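Local coordinates for ABC-type transport system, sugar-family extracellular solute-binding protein (Peptoclostridium difficile 630, PDB 6HNI), which binds tyrosine as the substrate-binding lipoprotein of what is probably an ABC transport system, and has adhesive properties, at residues 101-104 with 105-108; 197-200 with 201-205. The protein carries 1 engineered substitution. One frame throughout, in Å; residues are numbered along the deposited sequence.

Following the chain from the N terminus, contact 1 comes first, in the lobe built round the five-stranded parallel sheet, and closes the short turn from helix 93-102 into strand 108-113. Contact 2 lies within helix 198-205, which follows strand 186-192 and precedes strand 211-214 in the chain, both strands of the four-stranded parallel sheet in the second lobe; it spans successive helical turns and closes no loop between elements. The two neither nest nor cross, with their centres about 38 Å apart and nearest atoms about 21 Å apart. Both are local, and both stand back from the bound tyrosine, the nearest side chain of each being about 13 Å from the ligand.

Contact 1. Residues 101-104 with 105-108; sequences NATK and DIPI
Residues Thr103 to Asp105 form an ST turn at the end of helix 93-102, where the chain swings round toward strand 108-113. Thr103 is the first residue to leave helical geometry, and with its OG1 anti to the backbone N (chi1 -177°) the hydroxyl points forward along the chain, to the amides two and three residues on. There it accepts two backbone N-H groups. Asp105 N lies 3.2 Å from Thr103 OG1 with an N-H...O angle of 157°, the bond that defines the ST turn. Ile106 N, also 3.2 Å from Thr103 OG1, makes a second bond to the same hydroxyl, almost perfectly straight at 177°. One oxygen thus ties down two successive amides and fixes the bend of the chain.

The methyl arm of Thr103 packs against the aliphatic residues beyond the turn. Thr103 CG2 comes to 4.0 Å from Ile106 CB, the two side chains crossing at about a right angle, while Ile106 CG1 lies 3.7 Å from Thr103 OG1. Farther along, Ile108 CD1 approaches Thr103 O at 3.9 Å. Ile88 of strand 87-91 touches both Thr103 and Ile106, so this apolar flank packs on strand 87-91.

On the outer side, a water bridges the turn: it accepts from Lys104 N at 2.9 Å and donates to Asp105 OD2 at 3.1 Å. The carboxylate is thereby linked to the backbone just ahead of it. Asn131 ND2 binds both Thr103 O and Ile106 O, joining the two ends of the turn through a neighbouring loop. Strands 87-91 and 108-113 are parallel neighbours in the sheet, and the turn completes the beta-alpha-beta crossover between them, a unit characteristic of the lobes of periplasmic-binding-protein folds.

Contact 2. Residues 197-200 with 201-205; sequences EVNQ and GISSL
With OG set beside its own backbone N, anti to the carbonyl carbon (chi1 -62°), Ser203 reaches back one helical turn to Asn199. Ser204 takes a different torsion, 80°, which puts its OG between the backbone N and the carbonyl carbon and brings it to a carbonyl of the preceding turn. Ser203 OG donates to Asn199 O at 2.7 Å, coming in from above the plane of the carbonyl, 41° out of it. The backbone N of Ser203 binds that same Asn199 O at 3.0 Å, so two donors of one residue grip one oxygen. Asn199 OD1 comes within 3.3 Å of Ser203 OG, a contact.

Ser204 N bonds to Gln200 O at 2.9 Å. Its hydroxyl donates instead to Gly201 O, 2.8 Å from Ser204 OG, a carbonyl to which Leu205 N makes a long, weak bond. The chain of Gln200 bends at its second torsion and lays the amide along the outer face of the helix, with NE2 of Gln200 3.6 Å from Ser204 CB. On the inner side, Ile202 CG2 lies 3.4 Å from Val198 O, the acceptor for Ile202 N; here the helix rests on helix 224-233 through Val198 and Ile202, and on strand 211-214 through Ile202 and Leu205.

The two hydroxyls of helix 198-205 thus act differently: that of Ser203 adds a second donor to a carbonyl already held by a sound backbone bond, while Ser204 OG supplies Gly201 O with a bond shorter than the weak one from Leu205 N.

Contact 1. Residues 101-104 with 105-108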
loop_
_atom_site.group_PDB
_atom_site.type_symbol
_atom_site.label_atom_id
_atom_site.label_comp_id
_atom_site.label_asym_id
_atom_site.label_seq_id
_atom_site.Cartn_x
_atom_site.Cartn_y
_atom_site.Cartn_z
ATOM N N ASN A 101 15.984 8.312 -7.270
ATOM C CA ASN A 101 16.439 9.428 -8.022
ATOM C C ASN A 101 17.540 10.200 -7.314
ATOM O O ASN A 101 18.435 10.711 -7.960
ATOM C CB ASN A 101 15.252 10.383 -8.331
ATOM C CG ASN A 101 14.251 9.803 -9.317
ATOM O OD1 ASN A 101 14.507 8.831 -10.022
ATOM N ND2 ASN A 101 13.104 10.456 -9.385
ATOM N N ALA A 102 17.421 10.327 -6.003
ATOM C CA ALA A 102 18.367 11.113 -5.202
ATOM C C ALA A 102 19.756 10.478 -5.076
ATOM O O ALA A 102 20.725 11.205 -4.999
ATOM C CB ALA A 102 17.823 11.381 -3.827
ATOM N N THR A 103 19.808 9.149 -5.043
ATOM C CA THR A 103 21.087 8.439 -4.827
ATOM C C THR A 103 21.096 7.044 -5.466
ATOM O O THR A 103 20.152 6.283 -5.322
ATOM C CB THR A 103 21.394 8.336 -3.305
ATOM O OG1 THR A 103 22.682 7.690 -3.123
ATOM C CG2 THR A 103 20.386 7.585 -2.551
ATOM N N LYS A 104 22.218 6.720 -6.113
ATOM C CA LYS A 104 22.435 5.367 -6.648
ATOM C C LYS A 104 23.501 4.651 -5.837
ATOM O O LYS A 104 23.847 3.526 -6.161
ATOM C CB LYS A 104 22.842 5.363 -8.118
ATOM C CG LYS A 104 21.859 6.012 -9.086
ATOM C CD LYS A 104 20.561 5.254 -9.236
ATOM C CE LYS A 104 19.674 5.918 -10.306
ATOM N NZ LYS A 104 19.342 7.291 -9.823
ATOM N N ASP A 105 23.954 5.277 -4.755
ATOM C CA ASP A 105 25.068 4.715 -3.917
ATOM C C ASP A 105 24.651 4.227 -2.532
ATOM O O ASP A 105 25.140 3.199 -2.069
ATOM C CB ASP A 105 26.193 5.732 -3.760
ATOM C CG ASP A 105 26.725 6.206 -5.100
ATOM O OD1 ASP A 105 26.944 5.349 -6.000
ATOM O OD2 ASP A 105 26.904 7.428 -5.288
ATOM N N ILE A 106 23.811 4.977 -1.841
ATOM C CA ILE A 106 23.341 4.601 -0.520
ATOM C C ILE A 106 22.332 3.466 -0.689
ATOM O O ILE A 106 21.389 3.571 -1.505
ATOM C CB ILE A 106 22.695 5.796 0.198
ATOM C CG1 ILE A 106 23.675 6.964 0.358
ATOM C CG2 ILE A 106 22.012 5.417 1.527
ATOM C CD1 ILE A 106 23.057 8.216 0.925
ATOM N N PRO A 107 22.377 2.389 0.087
ATOM C CA PRO A 107 21.388 1.343 -0.030
ATOM C C PRO A 107 20.012 1.854 0.369
ATOM O O PRO A 107 19.861 2.549 1.375
ATOM C CB PRO A 107 21.873 0.233 0.924
ATOM C CG PRO A 107 22.803 0.927 1.790
ATOM C CD PRO A 107 23.456 2.009 1.082
ATOM N N ILE A 108 19.021 1.460 -0.449
ATOM C CA ILE A 108 17.639 1.806 -0.216
ATOM C C ILE A 108 16.861 0.525 0.001
ATOM O O ILE A 108 16.905 -0.365 -0.852
ATOM C CB ILE A 108 17.072 2.581 -1.405
ATOM C CG1 ILE A 108 17.831 3.897 -1.644
ATOM C CG2 ILE A 108 15.577 2.791 -1.181
ATOM C CD1 ILE A 108 17.546 4.465 -3.057
HETATM O O HOH W 1 24.372 8.522 -6.641
#

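Contact 2. Residues 197-200 with 201-205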
loop_
_atom_site.group_PDB
_atom_site.type_symbol
_atom_site.label_atom_id
_atom_site.label_comp_id
_atom_site.label_asym_id
_atom_site.label_seq_id
_atom_site.Cartn_x
_atom_site.Cartn_y
_atom_site.Cartn_z
ATOM N N GLU A 197 -10.389 16.140 -6.341
ATOM C CA GLU A 197 -11.229 15.407 -7.293
ATOM C C GLU A 197 -11.955 14.233 -6.724
ATOM O O GLU A 197 -12.750 13.646 -7.410
ATOM C CB GLU A 197 -10.416 14.935 -8.496
ATOM C CG GLU A 197 -9.843 16.008 -9.385
ATOM C CD GLU A 197 -8.838 15.468 -10.379
ATOM O OE1 GLU A 197 -9.114 15.362 -11.580
ATOM O OE2 GLU A 197 -7.741 15.150 -9.981
ATOM N N VAL A 198 -11.689 13.838 -5.478
ATOM C CA VAL A 198 -12.291 12.643 -4.916
ATOM C C VAL A 198 -13.829 12.741 -4.855
ATOM O O VAL A 198 -14.517 11.779 -5.236
ATOM C CB VAL A 198 -11.684 12.328 -3.529
ATOM C CG1 VAL A 198 -12.469 11.265 -2.772
ATOM C CG2 VAL A 198 -10.227 11.885 -3.715
ATOM N N ASN A 199 -14.357 13.875 -4.378
ATOM C CA ASN A 199 -15.808 14.001 -4.171
ATOM C C ASN A 199 -16.558 13.741 -5.464
ATOM O O ASN A 199 -17.432 12.838 -5.538
ATOM C CB ASN A 199 -16.127 15.373 -3.628
ATOM C CG ASN A 199 -17.593 15.525 -3.216
ATOM O OD1 ASN A 199 -18.494 15.232 -4.015
ATOM N ND2 ASN A 199 -17.843 15.935 -1.967
ATOM N N GLN A 200 -16.190 14.466 -6.509
ATOM C CA GLN A 200 -16.934 14.322 -7.773
ATOM C C GLN A 200 -16.639 12.954 -8.429
ATOM O O GLN A 200 -17.481 12.382 -9.115
ATOM C CB GLN A 200 -16.556 15.458 -8.690
ATOM C CG GLN A 200 -17.431 15.560 -9.915
ATOM C CD GLN A 200 -16.990 14.633 -11.007
ATOM O OE1 GLN A 200 -15.815 14.232 -11.061
ATOM N NE2 GLN A 200 -17.934 14.303 -11.924
ATOM N N GLY A 201 -15.443 12.408 -8.175
ATOM C CA GLY A 201 -15.103 11.127 -8.728
ATOM C C GLY A 201 -15.955 9.998 -8.207
ATOM O O GLY A 201 -16.521 9.238 -8.989
ATOM N N ILE A 202 -16.039 9.849 -6.881
ATOM C CA ILE A 202 -16.918 8.828 -6.323
ATOM C C ILE A 202 -18.399 9.128 -6.647
ATOM O O ILE A 202 -19.146 8.224 -6.985
ATOM C CB ILE A 202 -16.668 8.520 -4.823
ATOM C CG1 ILE A 202 -17.486 7.352 -4.273
ATOM C CG2 ILE A 202 -16.888 9.731 -3.949
ATOM C CD1 ILE A 202 -17.284 6.016 -4.972
ATOM N N SER A 203 -18.779 10.387 -6.585
ATOM C CA SER A 203 -20.164 10.765 -6.852
ATOM C C SER A 203 -20.590 10.383 -8.265
ATOM O O SER A 203 -21.730 9.936 -8.470
ATOM C CB SER A 203 -20.337 12.246 -6.591
ATOM O OG SER A 203 -20.081 12.578 -5.250
ATOM N N SER A 204 -19.673 10.504 -9.214
ATOM C CA SER A 204 -19.918 10.205 -10.618
ATOM C C SER A 204 -20.060 8.708 -10.907
ATOM O O SER A 204 -20.655 8.309 -11.946
ATOM C CB SER A 204 -18.783 10.784 -11.490
ATOM O OG SER A 204 -17.613 9.987 -11.501
ATOM N N LEU A 205 -19.474 7.885 -10.043
ATOM C CA LEU A 205 -19.584 6.417 -10.147
ATOM C C LEU A 205 -20.923 5.879 -9.618
ATOM O O LEU A 205 -21.340 4.787 -10.016
ATOM C CB LEU A 205 -18.405 5.757 -9.471
ATOM C CG LEU A 205 -17.073 5.951 -10.170
ATOM C CD1 LEU A 205 -15.934 5.422 -9.278
ATOM C CD2 LEU A 205 -17.063 5.250 -11.500
#